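Local atomic coordinates of Exo-1,3/1,4-beta-glucanase (Pseudoalteromonas sp., PDB entry 3UT0), a protein that probably hydrolyses beta-1,3- and beta-1,4-linked glucans from their ends. Residues 700-705 / 780-785; 742-747 / 763-768; 662-667 / 676-681. One frame throughout, in Å; residues are numbered along the deposited sequence.

Interaction 1: residues 700-705 / 780-785; sequences LSYLEP and TDALRI
Leu700 and Leu783 form an antiparallel hydrogen-bonded pair between strands 696-702 and 779-787, with a classic beta bulge in which Ala782 and Leu783 both face Leu700. The contact lies in the all-antiparallel sheet of the galactose-binding-like domain. Leu700 N reaches Leu783 O at 3.0 Å. In return Leu700 O takes Leu783 N at 3.2 Å and also a weak bond from Ala782 N. The CB atoms of both leucines touch on one face, where Val797 of strand 790-800 packs against Leu700.

Ser701 pairs with Asp781 on the other face. Its OG lies anti to the carbonyl carbon (chi1 -52°). From there Ser701 OG donates to Asp781 OD1 at 2.8 Å, coming from above the carboxylate plane. Tyr702 N bonds to Thr780 O at 3.2 Å, and CE2 of its ring rests on Ala782 CB at 3.7 Å. Pro705 comes back beside Thr780, its CG approaching Thr780 OG1.

The other carboxylate oxygen of Asp781 has its own partner within 780-785. Arg784 binds it side-on in a salt bridge, with NE and NH2 both 2.9 Å from Asp781 OD2.

Interaction 2: residues 742-747 / 763-768; sequences CLRDID and LAIPLH
Arg744 reaches across to the backbone of Pro766 and makes the one hydrogen bond between 742-747 and 763-768. NH1 donates to Pro766 O at 2.9 Å, and the bond is fairly straight at 155°. It lies in the carbonyl plane, on a lone pair, and close to the guanidinium plane. The arginine chain bends at both chi2 and chi3. This curls it round Pro766 O, and CG and CD also lie near that oxygen. The same NH1 donates to Leu810 O, and NH2 makes a weak bond to Thr811 O. The buried guanidinium is thus held by backbone carbonyls of two chain segments.

Apolar contacts lie beside this bond. Ile746 CD1 sits 3.6 Å above one face of the Arg744 guanidinium, toward its rim. The same methyl meets Ile765 CG2 at 4.1 Å. Ile765 CG2 also lies 3.7 Å from Arg744 NH1, and the ring of Pro766 brings its CG to 3.5 Å from that NH1. Beyond them, Leu743 CD2 packs on Leu767 CB at 3.9 Å, and its branch runs obliquely to the Leu767 side chain.

Two disulfides lie close by. Cys742 is joined to Cys737 across the turn between strands 731-737 and 742-747. Arg744 also touches Cys769 and Cys812, which form the other.

The short segments 744-747 and 763-766 run at 136° to each other, with axes 9.3 Å apart. They belong to different sheets, so side chains rather than strand pairing join them. Such face-to-face packing of two sheets is that of a beta sandwich, the fold of galactose-binding-like domains.

Interaction 3: residues 662-667 / 676-681; sequences SGASAT and MQSVNL
Met676 turns its side chain against the bend at 663-666, and its CE methyl does the touching. CG is anti to the backbone N (chi1 172°) and chi2 is extended, so the chain stands well out from its strand. A bend at chi3 (82°) then brings CE up to the backbone of the other segment. There CE of Met676 lies 3.9 Å from Ala666 CB, 3.8 Å from Gly663 O and 3.7 Å from Ser665 C. Ala661 and Phe690 add to the apolar surroundings of this methionine.

Gln677 begins on the opposite course. Its CA bond to CB leads away from 662-667, but a bend at chi2 (-66°) swings the amide back alongside Ser665. Ser665 CB meets NE2 of Gln677 at 3.7 Å, a packing contact. The polar ends of the amide are used elsewhere. NE2 donates to Lys299 O and Val301 O, and OE1 accepts from Ser678 N. These bonds fix the rotation of the amide and tie this strand to the loop at 299-301.

Ser678 points its CB toward Ala664 and places it 3.6 Å from Ala664 O. Ala664 O also comes near Ser678 N, but at a poor angle for a bond. Gly663 O is taken up by Arg688 NE of the next strand.

The backbones are joined at Ala666 and Met676, an antiparallel hydrogen-bonded pair. Met676 N donates to Ala666 O at 2.8 Å and Ala666 N to Met676 O at 3.1 Å, both nearly straight. Beyond this pair, toward Ala664 and Ser678, regular pairing ends. Strands 666-667 and 674-679 form a beta hairpin at one end of a sheet in the galactose-binding-like domain.

Overall arrangement
All three contacts lie in the galactose-binding-like domain. Interaction 3 comes first along the chain and closes before the others open. Interaction 2 is nested inside the loop closed by interaction 1. Interactions 1 and 2 are neighbours, with centres about 14 Å apart. They touch where Arg784 NH1 lies 4.0 Å from Cys742 SG, and they share the six-stranded antiparallel sheet. Interaction 2 links that sheet to the mixed sheet through strand 760-766. Interaction 3 belongs to the mixed sheet too, its centre about 17 Å from that of interaction 1 and 24 Å from that of interaction 2. It also contacts Lys299 and Val301, consistent with a place at the boundary with the N-terminal TIM-barrel domain.

Interaction 1: residues 700-705 / 780-785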
loop_
_atom_site.group_PDB
_atom_site.type_symbol
_atom_site.label_atom_id
_atom_site.label_comp_id
_atom_site.label_asym_id
_atom_site.label_seq_id
_atom_site.Cartn_x
_atom_site.Cartn_y
_atom_site.Cartn_z
ATOM N N LEU A 700 0.845 -28.413 -15.162
ATOM C CA LEU A 700 -0.200 -28.586 -14.175
ATOM C C LEU A 700 -0.647 -30.040 -14.321
ATOM O O LEU A 700 -1.173 -30.429 -15.362
ATOM C CB LEU A 700 -1.336 -27.609 -14.450
ATOM C CG LEU A 700 -2.560 -27.685 -13.543
ATOM C CD1 LEU A 700 -2.122 -27.642 -12.119
ATOM C CD2 LEU A 700 -3.545 -26.557 -13.849
ATOM N N SER A 701 -0.387 -30.841 -13.293
ATOM C CA SER A 701 -0.479 -32.293 -13.390
ATOM C C SER A 701 -1.411 -32.936 -12.375
ATOM O O SER A 701 -1.599 -32.434 -11.272
ATOM C CB SER A 701 0.909 -32.903 -13.222
ATOM O OG SER A 701 1.833 -32.309 -14.110
ATOM N N TYR A 702 -1.973 -34.074 -12.758
ATOM C CA TYR A 702 -2.730 -34.904 -11.837
ATOM C C TYR A 702 -1.732 -35.696 -10.979
ATOM O O TYR A 702 -0.709 -36.159 -11.480
ATOM C CB TYR A 702 -3.678 -35.841 -12.620
ATOM C CG TYR A 702 -4.760 -35.126 -13.414
ATOM C CD1 TYR A 702 -5.991 -34.837 -12.841
ATOM C CD2 TYR A 702 -4.545 -34.732 -14.729
ATOM C CE1 TYR A 702 -6.979 -34.180 -13.548
ATOM C CE2 TYR A 702 -5.535 -34.068 -15.449
ATOM C CZ TYR A 702 -6.751 -33.802 -14.852
ATOM O OH TYR A 702 -7.742 -33.151 -15.549
ATOM N N LEU A 703 -2.016 -35.835 -9.688
ATOM C CA LEU A 703 -1.180 -36.660 -8.817
ATOM C C LEU A 703 -1.280 -38.129 -9.230
ATOM O O LEU A 703 -0.296 -38.865 -9.210
ATOM C CB LEU A 703 -1.584 -36.492 -7.348
ATOM C CG LEU A 703 -0.879 -35.410 -6.513
ATOM C CD1 LEU A 703 0.630 -35.474 -6.713
ATOM C CD2 LEU A 703 -1.406 -34.030 -6.831
ATOM N N GLU A 704 -2.480 -38.546 -9.612
ATOM C CA GLU A 704 -2.701 -39.880 -10.168
ATOM C C GLU A 704 -3.370 -39.760 -11.542
ATOM O O GLU A 704 -4.482 -39.225 -11.647
ATOM C CB GLU A 704 -3.573 -40.712 -9.225
ATOM C CG GLU A 704 -2.983 -40.888 -7.840
ATOM C CD GLU A 704 -3.896 -41.654 -6.909
ATOM O OE1 GLU A 704 -5.125 -41.641 -7.134
ATOM O OE2 GLU A 704 -3.381 -42.274 -5.955
ATOM N N PRO A 705 -2.690 -40.251 -12.595
ATOM C CA PRO A 705 -3.176 -40.250 -13.983
ATOM C C PRO A 705 -4.658 -40.581 -14.078
ATOM O O PRO A 705 -5.099 -41.600 -13.554
ATOM C CB PRO A 705 -2.339 -41.343 -14.642
ATOM C CG PRO A 705 -1.058 -41.293 -13.907
ATOM C CD PRO A 705 -1.391 -40.934 -12.478
ATOM N N THR A 780 -1.856 -37.257 -17.615
ATOM C CA THR A 780 -0.932 -37.001 -16.530
ATOM C C THR A 780 -0.529 -35.520 -16.429
ATOM O O THR A 780 -0.330 -35.008 -15.336
ATOM C CB THR A 780 0.271 -37.946 -16.587
ATOM O OG1 THR A 780 0.971 -37.874 -15.345
ATOM C CG2 THR A 780 1.193 -37.565 -17.723
ATOM N N ASP A 781 -0.464 -34.826 -17.561
ATOM C CA ASP A 781 -0.265 -33.382 -17.550
ATOM C C ASP A 781 -1.416 -32.659 -18.206
ATOM O O ASP A 781 -1.558 -32.689 -19.429
ATOM C CB ASP A 781 1.020 -32.997 -18.271
ATOM C CG ASP A 781 2.255 -33.444 -17.541
ATOM O OD1 ASP A 781 2.135 -33.879 -16.377
ATOM O OD2 ASP A 781 3.347 -33.346 -18.139
ATOM N N ALA A 782 -2.226 -32.003 -17.381
ATOM C CA ALA A 782 -3.407 -31.292 -17.861
ATOM C C ALA A 782 -2.988 -30.094 -18.709
ATOM O O ALA A 782 -3.653 -29.732 -19.682
ATOM C CB ALA A 782 -4.262 -30.840 -16.706
ATOM N N LEU A 783 -1.878 -29.478 -18.318
ATOM C CA LEU A 783 -1.324 -28.337 -19.021
ATOM C C LEU A 783 0.198 -28.503 -19.036
ATOM O O LEU A 783 0.767 -29.078 -18.121
ATOM C CB LEU A 783 -1.775 -27.079 -18.291
ATOM C CG LEU A 783 -1.131 -25.713 -18.497
ATOM C CD1 LEU A 783 -1.021 -25.420 -19.940
ATOM C CD2 LEU A 783 -2.033 -24.701 -17.838
ATOM N N ARG A 784 0.858 -28.071 -20.096
ATOM C CA ARG A 784 2.309 -28.172 -20.130
ATOM C C ARG A 784 2.883 -27.074 -20.999
ATOM O O ARG A 784 2.494 -26.940 -22.147
ATOM C CB ARG A 784 2.758 -29.526 -20.663
ATOM C CG ARG A 784 4.253 -29.745 -20.576
ATOM C CD ARG A 784 4.696 -31.021 -21.267
ATOM N NE ARG A 784 4.063 -32.223 -20.728
ATOM C CZ ARG A 784 3.933 -33.364 -21.404
ATOM N NH1 ARG A 784 4.381 -33.452 -22.650
ATOM N NH2 ARG A 784 3.341 -34.411 -20.840
ATOM N N ILE A 785 3.803 -26.282 -20.454
ATOM C CA ILE A 785 4.422 -25.190 -21.212
ATOM C C ILE A 785 5.951 -25.366 -21.296
ATOM O O ILE A 785 6.622 -25.530 -20.273
ATOM C CB ILE A 785 4.034 -23.817 -20.611
ATOM C CG1 ILE A 785 2.513 -23.616 -20.717
ATOM C CG2 ILE A 785 4.800 -22.679 -21.306
ATOM C CD1 ILE A 785 1.962 -22.501 -19.857
#

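Interaction 2: residues 742-747 / 763-768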
loop_
_atom_site.group_PDB
_atom_site.type_symbol
_atom_site.label_atom_id
_atom_site.label_comp_id
_atom_site.label_asym_id
_atom_site.label_seq_id
_atom_site.Cartn_x
_atom_site.Cartn_y
_atom_site.Cartn_z
ATOM N N CYS A 742 -0.406 -35.673 -26.609
ATOM C CA CYS A 742 -1.299 -34.676 -26.037
ATOM C C CYS A 742 -2.479 -34.397 -26.981
ATOM O O CYS A 742 -2.349 -34.534 -28.197
ATOM C CB CYS A 742 -0.537 -33.372 -25.796
ATOM S SG CYS A 742 1.024 -33.483 -24.832
ATOM N N LEU A 743 -3.619 -33.998 -26.421
ATOM C CA LEU A 743 -4.779 -33.603 -27.213
ATOM C C LEU A 743 -4.514 -32.357 -28.059
ATOM O O LEU A 743 -5.028 -32.238 -29.166
ATOM C CB LEU A 743 -6.002 -33.380 -26.319
ATOM C CG LEU A 743 -6.913 -34.571 -26.037
ATOM C CD1 LEU A 743 -6.130 -35.798 -25.598
ATOM C CD2 LEU A 743 -7.947 -34.215 -24.990
ATOM N N ARG A 744 -3.726 -31.418 -27.534
ATOM C CA ARG A 744 -3.383 -30.210 -28.291
ATOM C C ARG A 744 -1.920 -29.860 -28.147
ATOM O O ARG A 744 -1.316 -30.097 -27.106
ATOM C CB ARG A 744 -4.210 -29.015 -27.839
ATOM C CG ARG A 744 -5.710 -29.166 -28.000
ATOM C CD ARG A 744 -6.088 -29.309 -29.461
ATOM N NE ARG A 744 -5.581 -28.210 -30.275
ATOM C CZ ARG A 744 -6.156 -27.014 -30.352
ATOM N NH1 ARG A 744 -7.238 -26.748 -29.637
ATOM N NH2 ARG A 744 -5.646 -26.080 -31.140
ATOM N N ASP A 745 -1.352 -29.298 -29.202
ATOM C CA ASP A 745 0.036 -28.865 -29.187
ATOM C C ASP A 745 0.119 -27.556 -29.971
ATOM O O ASP A 745 0.064 -27.546 -31.200
ATOM C CB ASP A 745 0.929 -29.946 -29.798
ATOM C CG ASP A 745 2.405 -29.689 -29.572
ATOM O OD1 ASP A 745 2.818 -28.510 -29.508
ATOM O OD2 ASP A 745 3.162 -30.678 -29.464
ATOM N N ILE A 746 0.249 -26.454 -29.244
ATOM C CA ILE A 746 0.130 -25.123 -29.813
ATOM C C ILE A 746 1.406 -24.323 -29.592
ATOM O O ILE A 746 1.841 -24.146 -28.462
ATOM C CB ILE A 746 -1.030 -24.372 -29.138
ATOM C CG1 ILE A 746 -2.341 -25.124 -29.361
ATOM C CG2 ILE A 746 -1.118 -22.954 -29.636
ATOM C CD1 ILE A 746 -3.530 -24.539 -28.653
ATOM N N ASP A 747 1.994 -23.831 -30.676
ATOM C CA ASP A 747 3.141 -22.937 -30.578
ATOM C C ASP A 747 2.713 -21.531 -30.158
ATOM O O ASP A 747 1.721 -20.998 -30.663
ATOM C CB ASP A 747 3.891 -22.871 -31.910
ATOM C CG ASP A 747 4.610 -24.161 -32.242
ATOM O OD1 ASP A 747 5.137 -24.811 -31.313
ATOM O OD2 ASP A 747 4.647 -24.524 -33.438
ATOM N N LEU A 763 -8.116 -17.602 -22.397
ATOM C CA LEU A 763 -7.983 -18.538 -23.504
ATOM C C LEU A 763 -8.887 -19.771 -23.329
ATOM O O LEU A 763 -8.910 -20.413 -22.261
ATOM C CB LEU A 763 -6.526 -18.970 -23.689
ATOM C CG LEU A 763 -5.455 -17.869 -23.695
ATOM C CD1 LEU A 763 -4.069 -18.487 -23.643
ATOM C CD2 LEU A 763 -5.569 -16.944 -24.919
ATOM N N ALA A 764 -9.620 -20.094 -24.399
ATOM C CA ALA A 764 -10.381 -21.337 -24.486
ATOM C C ALA A 764 -9.715 -22.273 -25.489
ATOM O O ALA A 764 -9.430 -21.899 -26.629
ATOM C CB ALA A 764 -11.816 -21.053 -24.878
ATOM N N ILE A 765 -9.446 -23.488 -25.044
ATOM C CA ILE A 765 -8.728 -24.445 -25.864
ATOM C C ILE A 765 -9.577 -25.706 -26.068
ATOM O O ILE A 765 -9.679 -26.541 -25.159
ATOM C CB ILE A 765 -7.378 -24.807 -25.227
ATOM C CG1 ILE A 765 -6.636 -23.539 -24.821
ATOM C CG2 ILE A 765 -6.553 -25.639 -26.171
ATOM C CD1 ILE A 765 -5.305 -23.787 -24.190
ATOM N N PRO A 766 -10.218 -25.828 -27.249
ATOM C CA PRO A 766 -11.022 -27.021 -27.553
ATOM C C PRO A 766 -10.178 -28.288 -27.465
ATOM O O PRO A 766 -9.062 -28.332 -27.992
ATOM C CB PRO A 766 -11.508 -26.761 -28.991
ATOM C CG PRO A 766 -10.565 -25.749 -29.549
ATOM C CD PRO A 766 -10.195 -24.880 -28.376
ATOM N N LEU A 767 -10.709 -29.300 -26.786
ATOM C CA LEU A 767 -10.027 -30.585 -26.663
ATOM C C LEU A 767 -10.323 -31.611 -27.757
ATOM O O LEU A 767 -9.578 -32.564 -27.959
ATOM C CB LEU A 767 -10.342 -31.203 -25.314
ATOM C CG LEU A 767 -10.165 -30.288 -24.103
ATOM C CD1 LEU A 767 -10.657 -30.978 -22.843
ATOM C CD2 LEU A 767 -8.721 -29.859 -23.964
ATOM N N HIS A 768 -11.416 -31.405 -28.478
ATOM C CA HIS A 768 -11.821 -32.382 -29.558
ATOM C C HIS A 768 -11.530 -31.785 -30.921
ATOM O O HIS A 768 -12.300 -30.949 -31.418
ATOM C CB HIS A 768 -13.309 -32.753 -29.418
ATOM C CG HIS A 768 -13.809 -33.717 -30.409
ATOM N ND1 HIS A 768 -14.252 -35.010 -30.004
ATOM C CD2 HIS A 768 -14.049 -33.581 -31.740
ATOM C CE1 HIS A 768 -14.680 -35.647 -31.048
ATOM N NE2 HIS A 768 -14.579 -34.774 -32.122
#

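Interaction 3: residues 662-667 / 676-681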
loop_
_atom_site.group_PDB
_atom_site.type_symbol
_atom_site.label_atom_id
_atom_site.label_comp_id
_atom_site.label_asym_id
_atom_site.label_seq_id
_atom_site.Cartn_x
_atom_site.Cartn_y
_atom_site.Cartn_z
ATOM N N SER A 662 3.169 -27.537 -4.578
ATOM C CA SER A 662 1.759 -27.264 -4.320
ATOM C C SER A 662 1.534 -25.921 -3.632
ATOM O O SER A 662 0.404 -25.567 -3.281
ATOM C CB SER A 662 1.164 -28.371 -3.466
ATOM O OG SER A 662 1.884 -28.490 -2.256
ATOM N N GLY A 663 2.609 -25.170 -3.445
ATOM C CA GLY A 663 2.525 -23.930 -2.701
ATOM C C GLY A 663 2.445 -22.655 -3.515
ATOM O O GLY A 663 2.001 -22.662 -4.663
ATOM N N ALA A 664 2.893 -21.557 -2.903
ATOM C CA ALA A 664 2.856 -20.241 -3.519
ATOM C C ALA A 664 4.056 -20.006 -4.424
ATOM O O ALA A 664 4.036 -19.113 -5.270
ATOM C CB ALA A 664 2.777 -19.149 -2.456
ATOM N N SER A 665 5.101 -20.805 -4.247
ATOM C CA SER A 665 6.331 -20.607 -5.003
ATOM C C SER A 665 7.226 -21.829 -4.958
ATOM O O SER A 665 7.094 -22.671 -4.083
ATOM C CB SER A 665 7.118 -19.400 -4.452
ATOM O OG SER A 665 7.751 -19.715 -3.226
ATOM N N ALA A 666 8.169 -21.889 -5.891
ATOM C CA ALA A 666 9.044 -23.046 -6.056
ATOM C C ALA A 666 10.004 -22.822 -7.196
ATOM O O ALA A 666 9.893 -21.855 -7.926
ATOM C CB ALA A 666 8.237 -24.310 -6.336
ATOM N N THR A 667 10.962 -23.723 -7.328
ATOM C CA THR A 667 11.895 -23.692 -8.444
ATOM C C THR A 667 12.043 -25.110 -8.958
ATOM O O THR A 667 11.614 -26.073 -8.306
ATOM C CB THR A 667 13.303 -23.242 -8.010
ATOM O OG1 THR A 667 13.923 -24.304 -7.286
ATOM C CG2 THR A 667 13.242 -22.006 -7.126
ATOM N N MET A 676 8.882 -20.360 -10.016
ATOM C CA MET A 676 7.460 -20.110 -9.859
ATOM C C MET A 676 7.238 -19.180 -8.685
ATOM O O MET A 676 7.784 -19.394 -7.608
ATOM C CB MET A 676 6.668 -21.414 -9.629
ATOM C CG MET A 676 5.192 -21.174 -9.272
ATOM S SD MET A 676 4.180 -22.673 -9.009
ATOM C CE MET A 676 4.632 -23.047 -7.314
ATOM N N GLN A 677 6.414 -18.165 -8.897
ATOM C CA GLN A 677 6.003 -17.284 -7.827
ATOM C C GLN A 677 4.502 -17.095 -7.826
ATOM O O GLN A 677 3.810 -17.638 -8.688
ATOM C CB GLN A 677 6.707 -15.931 -7.948
ATOM C CG GLN A 677 7.925 -15.805 -7.070
ATOM C CD GLN A 677 7.590 -15.826 -5.592
ATOM O OE1 GLN A 677 6.426 -15.685 -5.195
ATOM N NE2 GLN A 677 8.609 -16.014 -4.767
ATOM N N SER A 678 3.991 -16.331 -6.862
ATOM C CA SER A 678 2.577 -16.006 -6.861
ATOM C C SER A 678 2.356 -14.574 -7.334
ATOM O O SER A 678 3.158 -13.688 -7.041
ATOM C CB SER A 678 1.967 -16.233 -5.481
ATOM O OG SER A 678 2.553 -15.363 -4.529
ATOM N N VAL A 679 1.274 -14.365 -8.081
ATOM C CA VAL A 679 0.880 -13.041 -8.543
ATOM C C VAL A 679 -0.596 -12.793 -8.236
ATOM O O VAL A 679 -1.302 -13.684 -7.772
ATOM C CB VAL A 679 1.134 -12.838 -10.060
ATOM C CG1 VAL A 679 2.616 -12.942 -10.371
ATOM C CG2 VAL A 679 0.336 -13.844 -10.889
ATOM N N ASN A 680 -1.054 -11.577 -8.504
ATOM C CA ASN A 680 -2.389 -11.156 -8.114
ATOM C C ASN A 680 -3.212 -10.717 -9.323
ATOM O O ASN A 680 -3.005 -9.631 -9.858
ATOM C CB ASN A 680 -2.326 -10.001 -7.105
ATOM C CG ASN A 680 -1.532 -10.343 -5.865
ATOM O OD1 ASN A 680 -1.670 -11.424 -5.305
ATOM N ND2 ASN A 680 -0.698 -9.415 -5.425
ATOM N N LEU A 681 -4.145 -11.561 -9.755
ATOM C CA LEU A 681 -5.089 -11.169 -10.796
ATOM C C LEU A 681 -6.204 -10.299 -10.201
ATOM O O LEU A 681 -6.314 -9.117 -10.525
ATOM C CB LEU A 681 -5.672 -12.410 -11.492
ATOM C CG LEU A 681 -6.640 -12.180 -12.647
ATOM C CD1 LEU A 681 -6.180 -11.034 -13.538
ATOM C CD2 LEU A 681 -6.706 -13.435 -13.455
#